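Long-range contacts in beta-n-acetylhexosaminidase (Streptococcus pneumoniae, PDB 4AZI), which probably removes terminal beta-linked N-acetylglucosamine residues from glycans, as a family 20 exo-beta-D-N-acetylglucosaminidase module of pneumococcal StrH: residues 33-39 against 346-350; 140-146 against 184-189. The protein carries 2 engineered substitutions. One frame throughout, in Å; residues are numbered along the deposited sequence.

Both contacts belong to one closed eight-stranded parallel barrel, yet they serve opposite ends of it, with centres about 37 Å apart and nearest atoms about 24 Å apart. Interaction 1 brings together the helices that follow the first and last barrel strands, 24-37 and 339-352, and so spans most of the catalytic domain. Interaction 2 falls within that span: 140-146 comes from the long excursion after strand 110-117, whereas the segment 184-189 follows strand 176-180 closely. The two therefore illustrate the division of labour in such barrels, one contact closing the ring of outer helices and the other joining loops beside the pocket that holds the inhibitor.

Interaction 1: 33-39 against 346-350; sequences KASELGY and MTAFA
The ring of Tyr-39 has Met-346 CE over one face, 4.0 Å above the plane and displaced toward the rim, while Met-346 O lies in plane at its edge, as do Ala-34 O and Leu-37 CB from its own segment. Its hydroxyl in turn sits at the edge of the Phe-349 ring, and Phe-357 meets the tyrosine edge to face. Tyr-39 OH gives a 2.7 Å hydrogen bond to Met-346 O, approaching a lone pair in the carbonyl plane at a C=O...O angle of 110°. The same oxygen accepts the helical bond from Ala-350 N, so a carbonyl already used inside its helix is gripped twice. Met-346 reaches past the hydroxyl and bends at its last torsion (chi3 73°), which brings CE to the backbone of Ala-34, 3.7 Å from its N.

Beside the tyrosine, Leu-37 CD1 touches Met-346 CB at 3.7 Å, and both leucine methyls, CD1 and CD2, rest against Thr-347 OG1, the two side chains crossing at about a right angle. That hydroxyl is hydrogen-bonded to Phe-343 O of its own helix and receives a bond from a water that also accepts from Lys-33 NZ, the same ammonium that pairs with Glu-36 OE2. At the C-terminal end of helix 24-37, Ala-350 CB packs 3.6 Å from Leu-37 O, just before Gly-38 turns the chain with positive phi.

Segments 33-37 and 346-350 run nearly parallel, crossing at -21° with axes 10.3 Å apart. Helices packed side by side after neighbouring strands, here the first and last of the barrel, are how a TIM barrel closes its outer layer.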
loop_
_atom_site.group_PDB
_atom_site.type_symbol
_atom_site.label_atom_id
_atom_site.label_comp_id
_atom_site.label_asym_id
_atom_site.label_seq_id
_atom_site.Cartn_x
_atom_site.Cartn_y
_atom_site.Cartn_z
ATOM N N LYS A 33 -5.990 9.648 -12.262
ATOM C CA LYS A 33 -7.233 8.895 -12.274
ATOM C C LYS A 33 -7.833 8.787 -10.884
ATOM O O LYS A 33 -9.046 8.856 -10.740
ATOM C CB LYS A 33 -7.031 7.498 -12.870
ATOM C CG LYS A 33 -8.324 6.816 -13.287
ATOM C CD LYS A 33 -9.008 7.578 -14.414
ATOM C CE LYS A 33 -10.339 6.954 -14.787
ATOM N NZ LYS A 33 -11.033 7.748 -15.848
ATOM N N ALA A 34 -6.987 8.619 -9.870
ATOM C CA ALA A 34 -7.457 8.587 -8.479
ATOM C C ALA A 34 -8.049 9.932 -8.065
ATOM O O ALA A 34 -9.095 9.986 -7.426
ATOM C CB ALA A 34 -6.335 8.182 -7.540
ATOM N N SER A 35 -7.378 11.013 -8.450
ATOM C CA SER A 35 -7.840 12.366 -8.144
ATOM C C SER A 35 -9.189 12.695 -8.790
ATOM O O SER A 35 -10.021 13.370 -8.181
ATOM C CB SER A 35 -6.802 13.403 -8.565
ATOM O OG SER A 35 -7.283 14.703 -8.279
ATOM N N GLU A 36 -9.403 12.226 -10.019
ATOM C CA GLU A 36 -10.645 12.526 -10.712
ATOM C C GLU A 36 -11.809 11.725 -10.135
ATOM O O GLU A 36 -12.945 12.216 -10.073
ATOM C CB GLU A 36 -10.516 12.272 -12.219
ATOM C CG GLU A 36 -11.092 10.943 -12.683
ATOM C CD GLU A 36 -11.366 10.903 -14.177
ATOM O OE1 GLU A 36 -10.416 11.113 -14.960
ATOM O OE2 GLU A 36 -12.531 10.652 -14.558
ATOM N N LEU A 37 -11.515 10.498 -9.711
ATOM C CA LEU A 37 -12.537 9.572 -9.238
ATOM C C LEU A 37 -12.845 9.786 -7.753
ATOM O O LEU A 37 -13.822 9.245 -7.236
ATOM C CB LEU A 37 -12.119 8.119 -9.520
ATOM C CG LEU A 37 -12.046 7.692 -10.999
ATOM C CD1 LEU A 37 -11.392 6.325 -11.153
ATOM C CD2 LEU A 37 -13.415 7.711 -11.662
ATOM N N GLY A 38 -12.017 10.584 -7.083
ATOM C CA GLY A 38 -12.272 10.974 -5.692
ATOM C C GLY A 38 -11.653 10.111 -4.610
ATOM O O GLY A 38 -12.091 10.151 -3.447
ATOM N N TYR A 39 -10.630 9.344 -4.983
ATOM C CA TYR A 39 -9.780 8.628 -4.028
ATOM C C TYR A 39 -8.992 9.619 -3.179
ATOM O O TYR A 39 -8.915 10.798 -3.518
ATOM C CB TYR A 39 -8.806 7.706 -4.773
ATOM C CG TYR A 39 -9.461 6.492 -5.376
ATOM C CD1 TYR A 39 -10.141 6.567 -6.602
ATOM C CD2 TYR A 39 -9.404 5.261 -4.723
ATOM C CE1 TYR A 39 -10.759 5.454 -7.150
ATOM C CE2 TYR A 39 -10.012 4.138 -5.265
ATOM C CZ TYR A 39 -10.686 4.239 -6.481
ATOM O OH TYR A 39 -11.291 3.120 -7.000
ATOM N N MET A 346 -11.045 0.871 -10.853
ATOM C CA MET A 346 -11.092 2.059 -10.009
ATOM C C MET A 346 -12.403 2.826 -10.143
ATOM O O MET A 346 -12.972 3.243 -9.143
ATOM C CB MET A 346 -9.926 2.997 -10.317
ATOM C CG MET A 346 -8.578 2.480 -9.857
ATOM S SD MET A 346 -7.240 3.521 -10.447
ATOM C CE MET A 346 -7.453 4.965 -9.405
ATOM N N THR A 347 -12.860 3.017 -11.382
ATOM C CA THR A 347 -14.086 3.766 -11.661
ATOM C C THR A 347 -15.316 3.062 -11.076
ATOM O O THR A 347 -16.165 3.707 -10.454
ATOM C CB THR A 347 -14.264 4.001 -13.181
ATOM O OG1 THR A 347 -13.118 4.695 -13.689
ATOM C CG2 THR A 347 -15.518 4.815 -13.475
ATOM N N ALA A 348 -15.387 1.745 -11.260
ATOM C CA ALA A 348 -16.477 0.929 -10.715
ATOM C C ALA A 348 -16.612 1.049 -9.189
ATOM O O ALA A 348 -17.716 1.239 -8.675
ATOM C CB ALA A 348 -16.304 -0.525 -11.127
ATOM N N PHE A 349 -15.488 0.952 -8.481
ATOM C CA PHE A 349 -15.455 1.109 -7.013
ATOM C C PHE A 349 -15.928 2.512 -6.591
ATOM O O PHE A 349 -16.699 2.652 -5.645
ATOM C CB PHE A 349 -14.048 0.807 -6.476
ATOM C CG PHE A 349 -13.982 0.573 -4.981
ATOM C CD1 PHE A 349 -14.955 -0.181 -4.320
ATOM C CD2 PHE A 349 -12.914 1.078 -4.238
ATOM C CE1 PHE A 349 -14.875 -0.399 -2.945
ATOM C CE2 PHE A 349 -12.831 0.862 -2.866
ATOM C CZ PHE A 349 -13.811 0.119 -2.220
ATOM N N ALA A 350 -15.477 3.542 -7.308
ATOM C CA ALA A 350 -15.916 4.911 -7.030
ATOM C C ALA A 350 -17.407 5.087 -7.331
ATOM O O ALA A 350 -18.137 5.676 -6.531
ATOM C CB ALA A 350 -15.081 5.916 -7.810
HETATM O O HOH W 1 -13.508 6.760 -15.692
#

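Interaction 2: 140-146 against 184-189; sequences FDKVSKT and YANDAT. With EDO (1,2-ethanediol), chain F.
One carboxylate, that of Asp-187, gathers hydrogen bonds from three consecutive residues of 140-146; two of the donors come from the syn side, the third from above the carboxylate plane. Ser-144 OG donates to the syn lone pair of Asp-187 OD1 at 2.6 Å. Thr-146 OG1 bonds to that same OD1 at 2.9 Å, but from well outside the plane, 64° out of it. Lys-145 N reaches Asp-187 OD2 at 2.7 Å in an almost straight bond (175°), on the syn side and close to the plane. A water adds a further donor to OD2 and links it to Lys-142 NZ, whose ammonium stays beyond salt-bridge distance.

The serine is itself held by the turn that follows it. With OG anti to the backbone N (chi1 171°), it accepts from Thr-146 N in an ST turn and from Thr-147 N beyond it, which leaves its own proton for the aspartate. Next to this polar cluster, Ala-188 CB packs 3.8 Å from Ser-144 CB, and Ala-188 O takes a 3.1 Å bond from Asp-141 N, whose carboxylate is held by Tyr-196. At the beginning of both segments, the rings of Phe-140 and Tyr-184 meet edge against edge, CE2 to CE2 at 3.7 Å, the two side chains crossing at about a right angle, while Thr-189 CG2 lies alongside the phenylalanine.

Asn-186 starts out away from 140-146, but its OD1 shares a water with Thr-146 OG1, and its ND2 donates to an ethanediol, probably from the crystallisation liquor, that also bonds to Glu-183, a residue of the inhibitor pocket. So many donors around Asp-187 would stabilise its negative charge and probably depress its pKa, making the carboxylate a fixed joint between segment 140-146 and the chain that leads away from Glu-183.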
loop_
_atom_site.group_PDB
_atom_site.type_symbol
_atom_site.label_atom_id
_atom_site.label_comp_id
_atom_site.label_asym_id
_atom_site.label_seq_id
_atom_site.Cartn_x
_atom_site.Cartn_y
_atom_site.Cartn_z
ATOM N N PHE A 140 12.705 -24.235 5.872
ATOM C CA PHE A 140 11.721 -25.179 6.413
ATOM C C PHE A 140 11.662 -26.438 5.534
ATOM O O PHE A 140 12.610 -27.221 5.542
ATOM C CB PHE A 140 10.345 -24.510 6.580
ATOM C CG PHE A 140 10.333 -23.384 7.589
ATOM C CD1 PHE A 140 10.480 -23.645 8.950
ATOM C CD2 PHE A 140 10.177 -22.065 7.180
ATOM C CE1 PHE A 140 10.476 -22.615 9.880
ATOM C CE2 PHE A 140 10.173 -21.027 8.110
ATOM C CZ PHE A 140 10.320 -21.305 9.459
ATOM N N ASP A 141 10.578 -26.628 4.777
ATOM C CA ASP A 141 10.461 -27.745 3.827
ATOM C C ASP A 141 11.526 -27.676 2.743
ATOM O O ASP A 141 11.876 -28.688 2.133
ATOM C CB ASP A 141 9.103 -27.736 3.133
ATOM C CG ASP A 141 7.963 -28.078 4.057
ATOM O OD1 ASP A 141 8.188 -28.299 5.269
ATOM O OD2 ASP A 141 6.828 -28.113 3.554
ATOM N N LYS A 142 11.979 -26.455 2.480
ATOM C CA LYS A 142 13.113 -26.177 1.612
ATOM C C LYS A 142 13.660 -24.810 1.986
ATOM O O LYS A 142 13.100 -24.127 2.853
ATOM C CB LYS A 142 12.709 -26.205 0.138
ATOM C CG LYS A 142 11.645 -25.198 -0.273
ATOM C CD LYS A 142 11.704 -24.962 -1.776
ATOM C CE LYS A 142 10.468 -24.228 -2.260
ATOM N NZ LYS A 142 10.618 -23.689 -3.641
ATOM N N VAL A 143 14.758 -24.420 1.346
ATOM C CA VAL A 143 15.284 -23.072 1.506
ATOM C C VAL A 143 14.343 -22.100 0.804
ATOM O O VAL A 143 14.066 -22.237 -0.390
ATOM C CB VAL A 143 16.727 -22.956 0.976
ATOM C CG1 VAL A 143 17.219 -21.515 1.047
ATOM C CG2 VAL A 143 17.647 -23.876 1.773
ATOM N N SER A 144 13.823 -21.141 1.566
ATOM C CA SER A 144 12.878 -20.168 1.020
ATOM C C SER A 144 13.572 -19.207 0.069
ATOM O O SER A 144 14.737 -18.847 0.259
ATOM C CB SER A 144 12.193 -19.383 2.143
ATOM O OG SER A 144 11.449 -18.303 1.608
ATOM N N LYS A 145 12.844 -18.789 -0.958
ATOM C CA LYS A 145 13.333 -17.745 -1.846
ATOM C C LYS A 145 12.746 -16.384 -1.503
ATOM O O LYS A 145 13.125 -15.378 -2.103
ATOM C CB LYS A 145 13.036 -18.092 -3.298
ATOM C CG LYS A 145 13.822 -19.296 -3.783
ATOM C CD LYS A 145 14.305 -19.073 -5.203
ATOM C CE LYS A 145 15.729 -19.581 -5.349
ATOM N NZ LYS A 145 16.738 -18.649 -4.777
ATOM N N THR A 146 11.834 -16.349 -0.533
ATOM C CA THR A 146 11.057 -15.131 -0.263
ATOM C C THR A 146 11.281 -14.539 1.109
ATOM O O THR A 146 11.072 -13.343 1.305
ATOM C CB THR A 146 9.532 -15.366 -0.406
ATOM O OG1 THR A 146 9.073 -16.256 0.621
ATOM C CG2 THR A 146 9.193 -15.939 -1.773
ATOM N N TYR A 184 4.259 -15.276 5.612
ATOM C CA TYR A 184 5.624 -15.630 5.988
ATOM C C TYR A 184 5.993 -16.994 5.394
ATOM O O TYR A 184 5.309 -17.989 5.672
ATOM C CB TYR A 184 5.772 -15.674 7.523
ATOM C CG TYR A 184 7.187 -15.966 7.978
ATOM C CD1 TYR A 184 8.104 -14.930 8.176
ATOM C CD2 TYR A 184 7.616 -17.282 8.189
ATOM C CE1 TYR A 184 9.409 -15.195 8.576
ATOM C CE2 TYR A 184 8.918 -17.559 8.585
ATOM C CZ TYR A 184 9.808 -16.516 8.783
ATOM O OH TYR A 184 11.103 -16.788 9.169
ATOM N N ALA A 185 7.059 -17.027 4.579
ATOM C CA ALA A 185 7.621 -18.276 4.036
ATOM C C ALA A 185 6.614 -19.158 3.303
ATOM O O ALA A 185 6.746 -20.389 3.301
ATOM C CB ALA A 185 8.324 -19.082 5.135
ATOM N N ASN A 186 5.621 -18.548 2.661
ATOM C CA ASN A 186 4.615 -19.351 1.975
ATOM C C ASN A 186 5.234 -20.348 0.988
ATOM O O ASN A 186 4.739 -21.460 0.836
ATOM C CB ASN A 186 3.533 -18.491 1.312
ATOM C CG ASN A 186 4.084 -17.468 0.335
ATOM O OD1 ASN A 186 5.297 -17.282 0.198
ATOM N ND2 ASN A 186 3.174 -16.772 -0.341
ATOM N N ASP A 187 6.341 -19.949 0.367
ATOM C CA ASP A 187 6.995 -20.758 -0.662
ATOM C C ASP A 187 7.698 -21.996 -0.109
ATOM O O ASP A 187 8.013 -22.921 -0.861
ATOM C CB ASP A 187 7.977 -19.896 -1.468
ATOM C CG ASP A 187 9.259 -19.585 -0.713
ATOM O OD1 ASP A 187 9.211 -19.102 0.450
ATOM O OD2 ASP A 187 10.333 -19.815 -1.298
ATOM N N ALA A 188 7.932 -22.013 1.199
ATOM C CA ALA A 188 8.743 -23.044 1.835
ATOM C C ALA A 188 7.953 -23.866 2.841
ATOM O O ALA A 188 8.520 -24.709 3.519
ATOM C CB ALA A 188 9.952 -22.407 2.515
ATOM N N THR A 189 6.647 -23.606 2.942
ATOM C CA THR A 189 5.790 -24.277 3.919
ATOM C C THR A 189 4.419 -24.628 3.341
ATOM O O THR A 189 3.509 -24.955 4.089
ATOM C CB THR A 189 5.538 -23.378 5.150
ATOM O OG1 THR A 189 4.862 -22.186 4.730
ATOM C CG2 THR A 189 6.846 -23.015 5.870
HETATM C C1 EDO F . 0.470 -15.875 -3.207
HETATM O O1 EDO F . -0.519 -15.013 -2.630
HETATM C C2 EDO F . 1.736 -15.076 -3.514
HETATM O O2 EDO F . 2.402 -14.743 -2.295
HETATM O O HOH W 2 10.417 -20.902 -3.690
HETATM O O HOH W 3 6.565 -14.555 1.399
#